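P800 reaction center core protein (Heliobacterium modesticaldum, PDB 5V8K) forms the homodimeric photosynthetic reaction center of this heliobacterium, carrying bacteriochlorophylls and helping to bind a [4Fe-4S] cluster. Local coordinates at residues A[529-534]-A[587-592]; A[440-445]-A[581-586]; A[454-459]-A[595-600]. One frame throughout, in Å; residues are numbered along the deposited sequence.

Contact 1 (A[529-534]-A[587-592]); sequences HFIWAF and FKMTIV. With GB0 (Bacteriochlorophyll g'), chain C.
Trp532 and Met589 face each other with different first torsions. In Trp532, CG lies opposite the backbone N (chi1 -177°), and the indole is laid against the bacteriochlorophyll g'. In Met589, CG lies opposite the carbonyl carbon (chi1 -70°), and a second bend, at chi2, brings SD alongside Ile531. The residues belong to two antiparallel transmembrane helices of a type I reaction center, 520-539 and 575-599. The axes of the two short segments approach to 8.9 Å and cross at -158°. Between the helices the contact is apolar. Met589 CG sits 3.7 Å from Ile531 CG2, and SD also reaches CB and CD1 of that isoleucine. Next to it the stems meet, Met589 CB lying 4.1 Å from Trp532 CB. Thr590 OG1 comes within 3.7 Å of Trp532 NE1, but no hydrogen bond joins them. That hydroxyl is bonded to Phe586 O, one turn back in its own helix. Thr590 OG1 also packs against the pigment, 3.3 Å from its CBA atom. The pigment methyl CMA is shared by two rings. It lies over the centre of one His529 face, and 3.3 Å above the Trp532 plane toward the rim. Trp532 also packs on Trp532 of the second subunit, which places this contact near the dimer interface. An alanine in place of Trp532 would probably strip CMA of one of its two ring covers and open a gap beside Thr590. His529 fixes the pigment from helix 520-539. Its ND1 makes a weak hydrogen bond to Leu525 O, while NE2 binds the magnesium of the bacteriochlorophyll g' at 2.3 Å.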
# COMPACT_ATOMS: atom_id res chain seq x y z
N HIS A 529 -0.90 -5.32 8.23
CA HIS A 529 -1.08 -4.13 7.42
C HIS A 529 -0.25 -2.98 7.98
O HIS A 529 0.37 -2.22 7.21
CB HIS A 529 -2.56 -3.72 7.33
CG HIS A 529 -3.37 -4.53 6.38
ND1 HIS A 529 -3.45 -5.91 6.45
CD2 HIS A 529 -4.15 -4.16 5.34
CE1 HIS A 529 -4.25 -6.35 5.49
NE2 HIS A 529 -4.68 -5.31 4.81
N PHE A 530 -0.32 -2.76 9.28
CA PHE A 530 0.51 -1.74 9.93
C PHE A 530 1.99 -1.90 9.57
O PHE A 530 2.65 -0.95 9.14
CB PHE A 530 0.34 -1.77 11.44
CG PHE A 530 1.08 -0.65 12.14
CD1 PHE A 530 0.56 0.62 12.16
CD2 PHE A 530 2.32 -0.87 12.71
CE1 PHE A 530 1.24 1.66 12.77
CE2 PHE A 530 3.02 0.16 13.32
CZ PHE A 530 2.47 1.44 13.35
N ILE A 531 2.55 -3.10 9.79
CA ILE A 531 3.97 -3.31 9.51
C ILE A 531 4.27 -3.07 8.04
O ILE A 531 5.29 -2.45 7.68
CB ILE A 531 4.41 -4.70 9.99
CG1 ILE A 531 4.27 -4.83 11.51
CG2 ILE A 531 5.88 -4.98 9.64
CD1 ILE A 531 4.58 -6.21 12.04
N TRP A 532 3.38 -3.55 7.16
CA TRP A 532 3.57 -3.36 5.72
C TRP A 532 3.66 -1.88 5.38
O TRP A 532 4.56 -1.44 4.66
CB TRP A 532 2.42 -4.02 4.98
CG TRP A 532 2.44 -3.99 3.51
CD1 TRP A 532 3.11 -4.84 2.71
CD2 TRP A 532 1.73 -3.10 2.65
NE1 TRP A 532 2.89 -4.54 1.39
CE2 TRP A 532 2.04 -3.47 1.33
CE3 TRP A 532 0.85 -2.05 2.87
CZ2 TRP A 532 1.47 -2.83 0.23
CZ3 TRP A 532 0.27 -1.42 1.76
CH2 TRP A 532 0.59 -1.80 0.48
N ALA A 533 2.75 -1.08 5.93
CA ALA A 533 2.77 0.35 5.73
C ALA A 533 4.09 0.95 6.18
O ALA A 533 4.69 1.80 5.49
CB ALA A 533 1.61 0.98 6.49
N PHE A 534 4.58 0.51 7.32
CA PHE A 534 5.80 1.07 7.87
C PHE A 534 7.00 0.80 6.97
O PHE A 534 7.93 1.63 6.93
CB PHE A 534 5.99 0.55 9.30
CG PHE A 534 6.97 1.34 10.09
CD1 PHE A 534 6.59 2.47 10.80
CD2 PHE A 534 8.30 0.98 10.11
CE1 PHE A 534 7.55 3.24 11.50
CE2 PHE A 534 9.23 1.73 10.81
CZ PHE A 534 8.83 2.86 11.50
N PHE A 587 7.25 -8.25 1.82
CA PHE A 587 6.97 -9.57 1.26
C PHE A 587 6.24 -10.50 2.30
O PHE A 587 5.22 -11.05 2.06
CB PHE A 587 8.21 -10.31 0.72
CG PHE A 587 7.91 -11.65 0.07
CD1 PHE A 587 7.35 -11.72 -1.19
CD2 PHE A 587 8.21 -12.85 0.70
CE1 PHE A 587 7.11 -12.91 -1.78
CE2 PHE A 587 7.96 -14.04 0.10
CZ PHE A 587 7.42 -14.07 -1.14
N LYS A 588 6.80 -10.63 3.49
CA LYS A 588 6.25 -11.54 4.49
C LYS A 588 4.93 -11.04 5.06
O LYS A 588 4.06 -11.84 5.39
CB LYS A 588 7.25 -11.78 5.62
CG LYS A 588 8.34 -12.79 5.23
CD LYS A 588 7.71 -14.16 4.84
CE LYS A 588 8.71 -15.25 4.53
NZ LYS A 588 7.92 -16.55 4.32
N MET A 589 4.76 -9.73 5.24
CA MET A 589 3.47 -9.25 5.72
C MET A 589 2.36 -9.47 4.68
O MET A 589 1.21 -9.74 5.05
CB MET A 589 3.54 -7.78 6.12
CG MET A 589 4.35 -7.49 7.38
SD MET A 589 3.82 -8.37 8.85
CE MET A 589 5.05 -9.61 8.83
N THR A 590 2.69 -9.40 3.40
CA THR A 590 1.73 -9.80 2.38
C THR A 590 1.38 -11.27 2.54
O THR A 590 0.20 -11.65 2.52
CB THR A 590 2.31 -9.55 0.99
OG1 THR A 590 2.58 -8.14 0.81
CG2 THR A 590 1.34 -10.01 -0.03
N ILE A 591 2.39 -12.11 2.75
CA ILE A 591 2.14 -13.54 2.94
C ILE A 591 1.30 -13.80 4.20
O ILE A 591 0.45 -14.70 4.20
CB ILE A 591 3.49 -14.31 2.97
CG1 ILE A 591 4.26 -14.17 1.66
CG2 ILE A 591 3.24 -15.79 3.23
CD1 ILE A 591 3.46 -14.33 0.41
N VAL A 592 1.49 -13.02 5.27
CA VAL A 592 0.68 -13.19 6.49
C VAL A 592 -0.79 -12.97 6.17
O VAL A 592 -1.68 -13.70 6.65
CB VAL A 592 1.13 -12.22 7.60
CG1 VAL A 592 0.04 -12.08 8.67
CG2 VAL A 592 2.45 -12.66 8.21
C1 GB0 C . 0.22 -7.17 -4.17
C2 GB0 C . -0.74 -8.13 -4.81
C3 GB0 C . -2.02 -7.84 -4.80
C4 GB0 C . -2.54 -6.59 -4.18
C5 GB0 C . -2.93 -8.81 -5.43
C6 GB0 C . -3.77 -8.12 -6.47
NB GB0 C . -5.55 -3.04 2.47
ND GB0 C . -6.11 -6.96 2.45
C10 GB0 C . -5.33 -10.91 -8.63
C11 GB0 C . -5.42 -10.82 -10.14
C12 GB0 C . -6.66 -11.54 -10.62
C13 GB0 C . -6.73 -11.97 -11.89
C14 GB0 C . -5.60 -11.79 -12.83
C15 GB0 C . -7.97 -12.63 -12.44
C1A GB0 C . -3.28 -6.39 1.31
C1B GB0 C . -4.39 -2.40 2.40
C1C GB0 C . -8.39 -3.91 3.31
C1D GB0 C . -7.00 -7.83 2.82
C2A GB0 C . -1.78 -6.27 1.16
C2B GB0 C . -4.62 -1.07 2.71
C2C GB0 C . -9.84 -3.90 3.64
C2D GB0 C . -6.83 -9.40 2.65
C3A GB0 C . -1.52 -4.95 1.86
C3B GB0 C . -5.96 -0.91 2.99
C3C GB0 C . -9.79 -5.38 3.66
C3D GB0 C . -5.59 -9.17 2.08
C4A GB0 C . -2.94 -4.46 1.91
C4B GB0 C . -6.52 -2.18 2.88
C4C GB0 C . -8.56 -5.96 3.42
C4D GB0 C . -5.14 -7.81 1.96
C7 GB0 C . -4.70 -9.14 -7.05
C8 GB0 C . -4.35 -9.89 -8.10
C9 GB0 C . -2.99 -9.76 -8.70
CAA GB0 C . -1.32 -6.24 -0.29
CAB GB0 C . -6.50 0.44 3.32
CAC GB0 C . -10.94 -6.27 3.91
CAD GB0 C . -4.54 -10.02 1.52
CBA GB0 C . 0.20 -6.28 -0.39
CBB GB0 C . -7.62 0.72 3.89
CBC GB0 C . -12.33 -5.76 4.20
CBD GB0 C . -3.41 -9.14 1.07
CED GB0 C . -2.02 -10.70 -2.05
CGA GB0 C . 0.65 -6.33 -1.83
CGD GB0 C . -3.25 -9.38 -0.39
CHA GB0 C . -3.84 -7.76 1.44
CHB GB0 C . -3.15 -3.11 2.05
CHC GB0 C . -7.93 -2.51 3.17
CHD GB0 C . -8.29 -7.39 3.38
CMA GB0 C . -0.96 -5.05 3.30
CMB GB0 C . -3.65 0.05 2.66
CMC GB0 C . -10.06 -3.25 5.01
CMD GB0 C . -7.65 -10.58 2.96
NA GB0 C . -3.88 -5.39 1.95
NC GB0 C . -7.65 -5.00 3.18
O1A GB0 C . 1.37 -5.48 -2.33
O1D GB0 C . -3.99 -8.93 -1.26
O2A GB0 C . -0.02 -7.24 -2.75
O2D GB0 C . -2.17 -10.23 -0.73
OBD GB0 C . -4.36 -11.28 1.43
MG GB0 C . -5.68 -5.05 2.71

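Contact 2 (A[440-445]-A[581-586]); sequences QFYLAI and IGCFLF. With DGG (1-[glycerolylphosphonyl]-2-[8-(2-hexyl-cyclopropyl)-octanal-1-yl]-3-[hexadecanal-1-yl]-glycerol), chain B.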
# COMPACT_ATOMS: atom_id res chain seq x y z
N GLN A 440 18.50 -6.06 -7.45
CA GLN A 440 17.64 -6.81 -8.36
C GLN A 440 17.11 -8.09 -7.71
O GLN A 440 16.02 -8.55 -8.05
CB GLN A 440 18.39 -7.14 -9.65
CG GLN A 440 18.72 -5.93 -10.51
CD GLN A 440 17.47 -5.22 -11.01
OE1 GLN A 440 16.57 -5.83 -11.60
NE2 GLN A 440 17.38 -3.93 -10.74
N PHE A 441 17.87 -8.68 -6.79
CA PHE A 441 17.33 -9.76 -5.97
C PHE A 441 16.08 -9.31 -5.23
O PHE A 441 15.05 -9.98 -5.28
CB PHE A 441 18.38 -10.28 -4.99
CG PHE A 441 17.79 -11.05 -3.85
CD1 PHE A 441 17.41 -12.36 -4.02
CD2 PHE A 441 17.56 -10.44 -2.64
CE1 PHE A 441 16.84 -13.08 -3.00
CE2 PHE A 441 16.96 -11.15 -1.57
CZ PHE A 441 16.60 -12.47 -1.75
N TYR A 442 16.15 -8.18 -4.52
CA TYR A 442 14.97 -7.68 -3.81
C TYR A 442 13.82 -7.47 -4.77
O TYR A 442 12.66 -7.74 -4.43
CB TYR A 442 15.26 -6.37 -3.08
CG TYR A 442 16.39 -6.39 -2.10
CD1 TYR A 442 16.53 -7.42 -1.17
CD2 TYR A 442 17.34 -5.39 -2.11
CE1 TYR A 442 17.57 -7.44 -0.31
CE2 TYR A 442 18.42 -5.40 -1.21
CZ TYR A 442 18.52 -6.44 -0.29
OH TYR A 442 19.60 -6.52 0.59
N LEU A 443 14.11 -6.90 -5.96
CA LEU A 443 13.03 -6.56 -6.87
C LEU A 443 12.35 -7.83 -7.37
O LEU A 443 11.13 -7.85 -7.56
CB LEU A 443 13.58 -5.71 -8.05
CG LEU A 443 12.61 -5.09 -9.04
CD1 LEU A 443 11.59 -4.18 -8.31
CD2 LEU A 443 13.29 -4.29 -10.16
N ALA A 444 13.11 -8.90 -7.58
CA ALA A 444 12.47 -10.15 -7.98
C ALA A 444 11.56 -10.68 -6.87
O ALA A 444 10.46 -11.17 -7.14
CB ALA A 444 13.52 -11.17 -8.38
N ILE A 445 11.97 -10.52 -5.60
CA ILE A 445 11.11 -10.90 -4.48
C ILE A 445 9.79 -10.13 -4.54
O ILE A 445 8.72 -10.71 -4.35
CB ILE A 445 11.83 -10.67 -3.14
CG1 ILE A 445 13.08 -11.58 -3.00
CG2 ILE A 445 10.85 -10.88 -1.98
CD1 ILE A 445 12.77 -13.10 -2.89
N ILE A 581 15.57 -5.12 4.94
CA ILE A 581 14.54 -5.34 5.96
C ILE A 581 13.17 -4.96 5.40
O ILE A 581 12.15 -5.63 5.66
CB ILE A 581 14.87 -4.53 7.23
CG1 ILE A 581 16.14 -5.07 7.87
CG2 ILE A 581 13.69 -4.54 8.23
CD1 ILE A 581 16.72 -4.16 8.95
N GLY A 582 13.13 -3.88 4.62
CA GLY A 582 11.88 -3.45 4.03
C GLY A 582 11.34 -4.46 3.06
O GLY A 582 10.14 -4.75 3.05
N CYS A 583 12.21 -5.03 2.23
CA CYS A 583 11.75 -6.04 1.30
C CYS A 583 11.28 -7.28 2.04
O CYS A 583 10.20 -7.80 1.76
CB CYS A 583 12.86 -6.37 0.30
SG CYS A 583 12.49 -7.76 -0.82
N PHE A 584 12.08 -7.77 2.99
CA PHE A 584 11.71 -8.94 3.78
C PHE A 584 10.33 -8.77 4.41
O PHE A 584 9.46 -9.64 4.28
CB PHE A 584 12.75 -9.22 4.88
CG PHE A 584 12.34 -10.33 5.77
CD1 PHE A 584 12.51 -11.64 5.37
CD2 PHE A 584 11.71 -10.08 6.96
CE1 PHE A 584 12.11 -12.68 6.15
CE2 PHE A 584 11.30 -11.14 7.76
CZ PHE A 584 11.51 -12.45 7.34
N LEU A 585 10.10 -7.65 5.10
CA LEU A 585 8.84 -7.43 5.78
C LEU A 585 7.67 -7.11 4.84
O LEU A 585 6.53 -7.44 5.17
CB LEU A 585 9.00 -6.32 6.81
CG LEU A 585 9.82 -6.64 8.04
CD1 LEU A 585 9.93 -5.38 8.89
CD2 LEU A 585 9.21 -7.78 8.88
N PHE A 586 7.93 -6.42 3.73
CA PHE A 586 6.88 -6.13 2.77
C PHE A 586 6.32 -7.43 2.21
O PHE A 586 5.11 -7.69 2.27
CB PHE A 586 7.48 -5.22 1.65
CG PHE A 586 6.51 -4.74 0.67
CD1 PHE A 586 6.01 -5.56 -0.29
CD2 PHE A 586 6.14 -3.42 0.67
CE1 PHE A 586 5.13 -5.09 -1.26
CE2 PHE A 586 5.27 -2.91 -0.29
CZ PHE A 586 4.75 -3.77 -1.26
C11 DGG B . 12.66 -8.30 11.04
C10 DGG B . 14.16 -8.27 11.21
C9 DGG B . 14.79 -9.26 10.25
C8 DGG B . 14.35 -9.04 8.81
C7 DGG B . 14.65 -10.23 7.90
C6 DGG B . 16.09 -10.37 7.45
C5 DGG B . 16.80 -9.05 7.43
C4 DGG B . 18.26 -9.20 7.09
C3 DGG B . 18.93 -7.83 7.06
C2 DGG B . 20.38 -7.93 6.64
C1 DGG B . 21.00 -6.57 6.70
O1 DGG B . 20.58 -5.73 7.43
O17 DGG B . 22.09 -6.22 5.87
C17 DGG B . 22.86 -5.05 6.08
C19 DGG B . 24.11 -5.11 5.21
O19 DGG B . 23.73 -5.03 3.84
C21 DGG B . 24.06 -6.11 2.95
O21 DGG B . 25.16 -6.55 3.08
C22 DGG B . 23.00 -6.64 2.01
C23 DGG B . 21.82 -7.32 2.72
C24 DGG B . 21.52 -8.78 2.35
C25 DGG B . 21.26 -9.75 3.52
C26 DGG B . 20.31 -10.90 3.18
C27 DGG B . 18.87 -10.43 3.19
C28 DGG B . 17.89 -11.53 2.79
C29 DGG B . 16.46 -11.17 3.15
C30 DGG B . 15.77 -10.06 2.38
C31 DGG B . 14.46 -10.53 1.81
C32 DGG B . 14.45 -12.01 1.56
C33 DGG B . 13.14 -12.49 1.00
C18 DGG B . 25.09 -4.00 5.54
P DGG B . 25.69 -1.61 5.67
OP1 DGG B . 26.99 -2.00 5.10
OP2 DGG B . 24.66 -2.70 5.20
OP3 DGG B . 25.51 -1.61 7.14
OP4 DGG B . 25.27 -0.16 5.20
C40 DGG B . 25.37 0.96 6.09
C41 DGG B . 26.21 2.12 5.52
O42 DGG B . 27.13 1.67 4.53
C43 DGG B . 26.96 2.95 6.59
O44 DGG B . 26.05 3.34 7.61
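Cys583 meets Tyr442 and Ile445 with its sulfur, and this one small side chain makes the whole contact from its helix. SG sits 3.6 Å from Tyr442 O, with no hydrogen bond assigned. It also forms a sulfur-aromatic contact, 5.2 Å from the centroid of the Tyr442 ring. The approach is oblique, 64° off the ring normal. Cys583 has SG opposite its backbone N (chi1 173°), which directs it at the other helix. Ile445 CG2 closes in on the same sulfur at 3.7 Å. Lipid chains flank this joint. Tyr442 OH touches lipid carbon C23 at 3.2 Å, and C30 of the same chain lies at the edge of the ring. The end of that chain, C33, reaches Ile445 CD1 at 4.0 Å. The other chain passes over one face of Phe584, with C7 toward the rim; the modelled spacing there is too short to be trusted. Ser574 OG holds the lipid by a hydrogen bond, and Tyr542 of the second subunit packs on Tyr442. The arrangement is that of an intramembrane lipid pocket, formed where helices 437-447 and 575-599 pack in the reaction center core.

Contact 3 (A[454-459]-A[595-600]); sequences PAWFYI and WALAMV. With CA (calcium ion), chain D; GBF (Bacteriochlorophyll g), chain Y.
Trp456 lays its indole across Leu597 and Ala598, meeting both obliquely. Its torsion puts CG opposite the backbone N (chi1 172°) and sends the ring across to helix 575-599. The far corner of the six-membered ring, CH2, presses on Ala598 CB at 3.5 Å. The pyrrole side meets Leu597, with NE1 3.7 Å from CB. NE1 has a weak hydrogen bond elsewhere, to Tyr505 OH. Phe457 comes at Leu597 from another direction. Its CB points away from the second segment, yet the ring turns back until CE1 is 4.0 Å from Leu597 CD1. That methyl therefore touches both aromatic side chains, lying also 3.8 Å from Trp456 NE1. These large rings bridge two nearly parallel helical segments whose axes come no closer than 11.4 Å. Tyr458 serves the bacteriochlorophyll g instead. Methyl CMB lies over one face of its ring, while the pigment oxygen O1A sits at the edge, in plane, 3.5 Å from CE2. Tyr458 OH is hydrogen-bonded to Glu378 and Asn489. The side chain of Leu597 faces the aromatics, while its carbonyl oxygen binds calcium at 2.4 Å. Two waters, Asp460 OD2 and Gln509 OE1 bind the same ion. Asp460 directly follows the first segment, so the packed helix ends bring together ligands of a calcium site near the C-terminus.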
# COMPACT_ATOMS: atom_id res chain seq x y z
N PRO A 454 -2.13 -14.42 -7.70
CA PRO A 454 -3.08 -15.10 -8.59
C PRO A 454 -3.13 -16.61 -8.38
O PRO A 454 -4.19 -17.22 -8.56
CB PRO A 454 -2.55 -14.75 -10.00
CG PRO A 454 -1.55 -13.77 -9.81
CD PRO A 454 -1.05 -13.75 -8.48
N ALA A 455 -1.99 -17.23 -8.12
CA ALA A 455 -1.98 -18.66 -7.85
C ALA A 455 -2.83 -18.98 -6.63
O ALA A 455 -3.67 -19.88 -6.67
CB ALA A 455 -0.56 -19.15 -7.66
N TRP A 456 -2.69 -18.20 -5.56
CA TRP A 456 -3.47 -18.44 -4.36
C TRP A 456 -4.96 -18.21 -4.61
O TRP A 456 -5.80 -19.05 -4.24
CB TRP A 456 -2.98 -17.56 -3.20
CG TRP A 456 -3.97 -17.71 -2.06
CD1 TRP A 456 -4.88 -16.80 -1.67
CD2 TRP A 456 -4.20 -18.88 -1.26
NE1 TRP A 456 -5.68 -17.32 -0.67
CE2 TRP A 456 -5.28 -18.60 -0.40
CE3 TRP A 456 -3.62 -20.14 -1.20
CZ2 TRP A 456 -5.78 -19.54 0.54
CZ3 TRP A 456 -4.11 -21.08 -0.27
CH2 TRP A 456 -5.17 -20.76 0.58
N PHE A 457 -5.31 -17.08 -5.22
CA PHE A 457 -6.72 -16.81 -5.51
C PHE A 457 -7.31 -17.93 -6.35
O PHE A 457 -8.42 -18.40 -6.07
CB PHE A 457 -6.88 -15.45 -6.18
CG PHE A 457 -6.53 -14.28 -5.28
CD1 PHE A 457 -6.96 -14.21 -3.97
CD2 PHE A 457 -5.72 -13.25 -5.76
CE1 PHE A 457 -6.60 -13.12 -3.16
CE2 PHE A 457 -5.39 -12.19 -4.98
CZ PHE A 457 -5.81 -12.12 -3.68
N TYR A 458 -6.56 -18.45 -7.33
CA TYR A 458 -7.08 -19.56 -8.12
C TYR A 458 -7.29 -20.80 -7.25
O TYR A 458 -8.36 -21.44 -7.29
CB TYR A 458 -6.14 -19.86 -9.28
CG TYR A 458 -6.57 -21.07 -10.05
CD1 TYR A 458 -7.57 -20.98 -11.01
CD2 TYR A 458 -5.99 -22.29 -9.84
CE1 TYR A 458 -8.00 -22.09 -11.71
CE2 TYR A 458 -6.40 -23.41 -10.56
CZ TYR A 458 -7.42 -23.30 -11.47
OH TYR A 458 -7.86 -24.41 -12.20
N ILE A 459 -6.27 -21.17 -6.48
CA ILE A 459 -6.30 -22.42 -5.73
C ILE A 459 -7.42 -22.39 -4.69
O ILE A 459 -8.05 -23.41 -4.42
CB ILE A 459 -4.91 -22.66 -5.11
CG1 ILE A 459 -3.96 -23.20 -6.18
CG2 ILE A 459 -4.97 -23.60 -3.88
CD1 ILE A 459 -2.49 -23.15 -5.76
N TRP A 595 -2.05 -15.86 4.39
CA TRP A 595 -2.21 -16.92 5.37
C TRP A 595 -3.54 -16.81 6.11
O TRP A 595 -4.23 -17.81 6.31
CB TRP A 595 -1.03 -16.91 6.32
CG TRP A 595 -1.06 -18.17 7.10
CD1 TRP A 595 -1.57 -18.35 8.35
CD2 TRP A 595 -0.63 -19.45 6.64
NE1 TRP A 595 -1.47 -19.67 8.70
CE2 TRP A 595 -0.88 -20.37 7.68
CE3 TRP A 595 -0.04 -19.90 5.46
CZ2 TRP A 595 -0.61 -21.71 7.55
CZ3 TRP A 595 0.24 -21.24 5.33
CH2 TRP A 595 -0.04 -22.14 6.38
N ALA A 596 -3.96 -15.60 6.48
CA ALA A 596 -5.31 -15.42 7.01
C ALA A 596 -6.37 -16.00 6.10
O ALA A 596 -7.29 -16.69 6.57
CB ALA A 596 -5.57 -13.95 7.26
N LEU A 597 -6.27 -15.74 4.80
CA LEU A 597 -7.18 -16.31 3.83
C LEU A 597 -7.09 -17.82 3.81
O LEU A 597 -8.09 -18.48 3.49
CB LEU A 597 -6.90 -15.76 2.40
CG LEU A 597 -7.11 -14.29 2.15
CD1 LEU A 597 -6.56 -13.93 0.77
CD2 LEU A 597 -8.57 -13.99 2.26
N ALA A 598 -5.91 -18.38 4.04
CA ALA A 598 -5.76 -19.84 4.10
C ALA A 598 -6.30 -20.46 5.38
O ALA A 598 -6.50 -21.69 5.43
CB ALA A 598 -4.29 -20.21 3.95
N MET A 599 -6.59 -19.66 6.40
CA MET A 599 -7.07 -20.17 7.68
C MET A 599 -8.58 -20.28 7.76
O MET A 599 -9.09 -21.00 8.63
CB MET A 599 -6.57 -19.28 8.81
CG MET A 599 -5.10 -19.47 9.11
SD MET A 599 -4.56 -21.16 9.55
CE MET A 599 -5.06 -21.21 11.28
N VAL A 600 -9.30 -19.57 6.89
CA VAL A 600 -10.74 -19.67 6.79
C VAL A 600 -11.18 -20.22 5.43
O VAL A 600 -12.19 -21.00 5.45
CB VAL A 600 -11.40 -18.31 7.09
CG1 VAL A 600 -11.01 -17.83 8.47
CG2 VAL A 600 -11.02 -17.27 6.03
CA CA D . -9.87 -19.56 2.36
MG GBF Y . -2.07 -27.45 -15.04
CHA GBF Y . -3.82 -30.27 -13.96
CHB GBF Y . -4.34 -25.57 -13.47
CHC GBF Y . 0.13 -24.86 -15.59
CHD GBF Y . 0.59 -29.74 -15.87
NA GBF Y . -3.72 -27.83 -13.98
C1A GBF Y . -4.46 -28.93 -13.79
C2A GBF Y . -5.63 -28.82 -12.85
C3A GBF Y . -5.92 -27.35 -13.08
C4A GBF Y . -4.58 -26.90 -13.52
CMA GBF Y . -6.96 -27.18 -14.21
CAA GBF Y . -5.48 -29.16 -11.36
CBA GBF Y . -4.17 -28.66 -10.77
CGA GBF Y . -4.20 -27.19 -10.40
O1A GBF Y . -5.19 -26.61 -10.02
O2A GBF Y . -2.94 -26.48 -10.35
NB GBF Y . -2.11 -25.49 -14.56
C1B GBF Y . -3.14 -24.86 -13.98
C2B GBF Y . -2.82 -23.51 -13.90
C3B GBF Y . -1.59 -23.32 -14.49
C4B GBF Y . -1.17 -24.58 -14.93
CMB GBF Y . -3.65 -22.41 -13.28
CAB GBF Y . -1.00 -21.97 -14.54
CBB GBF Y . 0.19 -21.58 -14.88
NC GBF Y . -0.12 -27.36 -15.59
C1C GBF Y . 0.59 -26.25 -15.81
C2C GBF Y . 1.99 -26.20 -16.32
C3C GBF Y . 1.98 -27.67 -16.33
C4C GBF Y . 0.80 -28.29 -15.94
CMC GBF Y . 1.97 -25.53 -17.70
CAC GBF Y . 3.15 -28.50 -16.73
CBC GBF Y . 4.45 -27.89 -17.16
ND GBF Y . -1.60 -29.41 -15.00
C1D GBF Y . -0.65 -30.28 -15.31
C2D GBF Y . -0.81 -31.87 -15.11
C3D GBF Y . -2.07 -31.64 -14.60
C4D GBF Y . -2.54 -30.31 -14.51
CMD GBF Y . -0.02 -33.12 -15.34
CAD GBF Y . -3.21 -32.52 -14.28
OBD GBF Y . -3.29 -33.73 -13.90
CBD GBF Y . -4.32 -31.65 -13.79
CGD GBF Y . -5.53 -31.88 -14.63
O1D GBF Y . -5.73 -31.26 -15.69
O2D GBF Y . -6.44 -32.90 -14.21
CED GBF Y . -7.56 -33.14 -15.05
C1 GBF Y . -2.92 -25.10 -10.00
C2 GBF Y . -1.51 -24.74 -9.66
C3 GBF Y . -1.16 -23.48 -9.39
C4 GBF Y . -2.18 -22.40 -9.48
C5 GBF Y . 0.27 -23.16 -9.02
C6 GBF Y . 0.94 -22.45 -10.21
C7 GBF Y . 2.35 -22.00 -9.85
C8 GBF Y . 3.39 -22.09 -10.71
C9 GBF Y . 3.21 -22.61 -12.12
C10 GBF Y . 4.78 -21.61 -10.36
C11 GBF Y . 5.28 -22.00 -9.02
C12 GBF Y . 6.78 -21.78 -8.89
C13 GBF Y . 7.47 -22.25 -7.84
C14 GBF Y . 8.94 -22.01 -7.77
C15 GBF Y . 6.79 -23.02 -6.72
O HOH W 1 -11.71 -20.68 1.42
O HOH W 2 -8.77 -21.82 2.17

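Helix 575-599 supplies one side of all three contacts. Contact 2 and contact 1 have centres about 12 Å apart and touch directly. Phe586 CZ lies 3.3 Å from Trp532 NE1, and Phe587 CD1 lies 3.6 Å from Ile445 O. Contact 3 is about 16 Å from contact 1 and 21 Å from contact 2, between centres. The bacteriochlorophyll g' ligated in contact 1 also touches Phe457 and Leu597 of contact 3, so this pigment joins them. The side chain of Thr590 is about 9 Å from that of Leu597. At the other end, the Tyr442 side chain is about 10 Å from that of Cys433, an iron-sulfur cluster ligand.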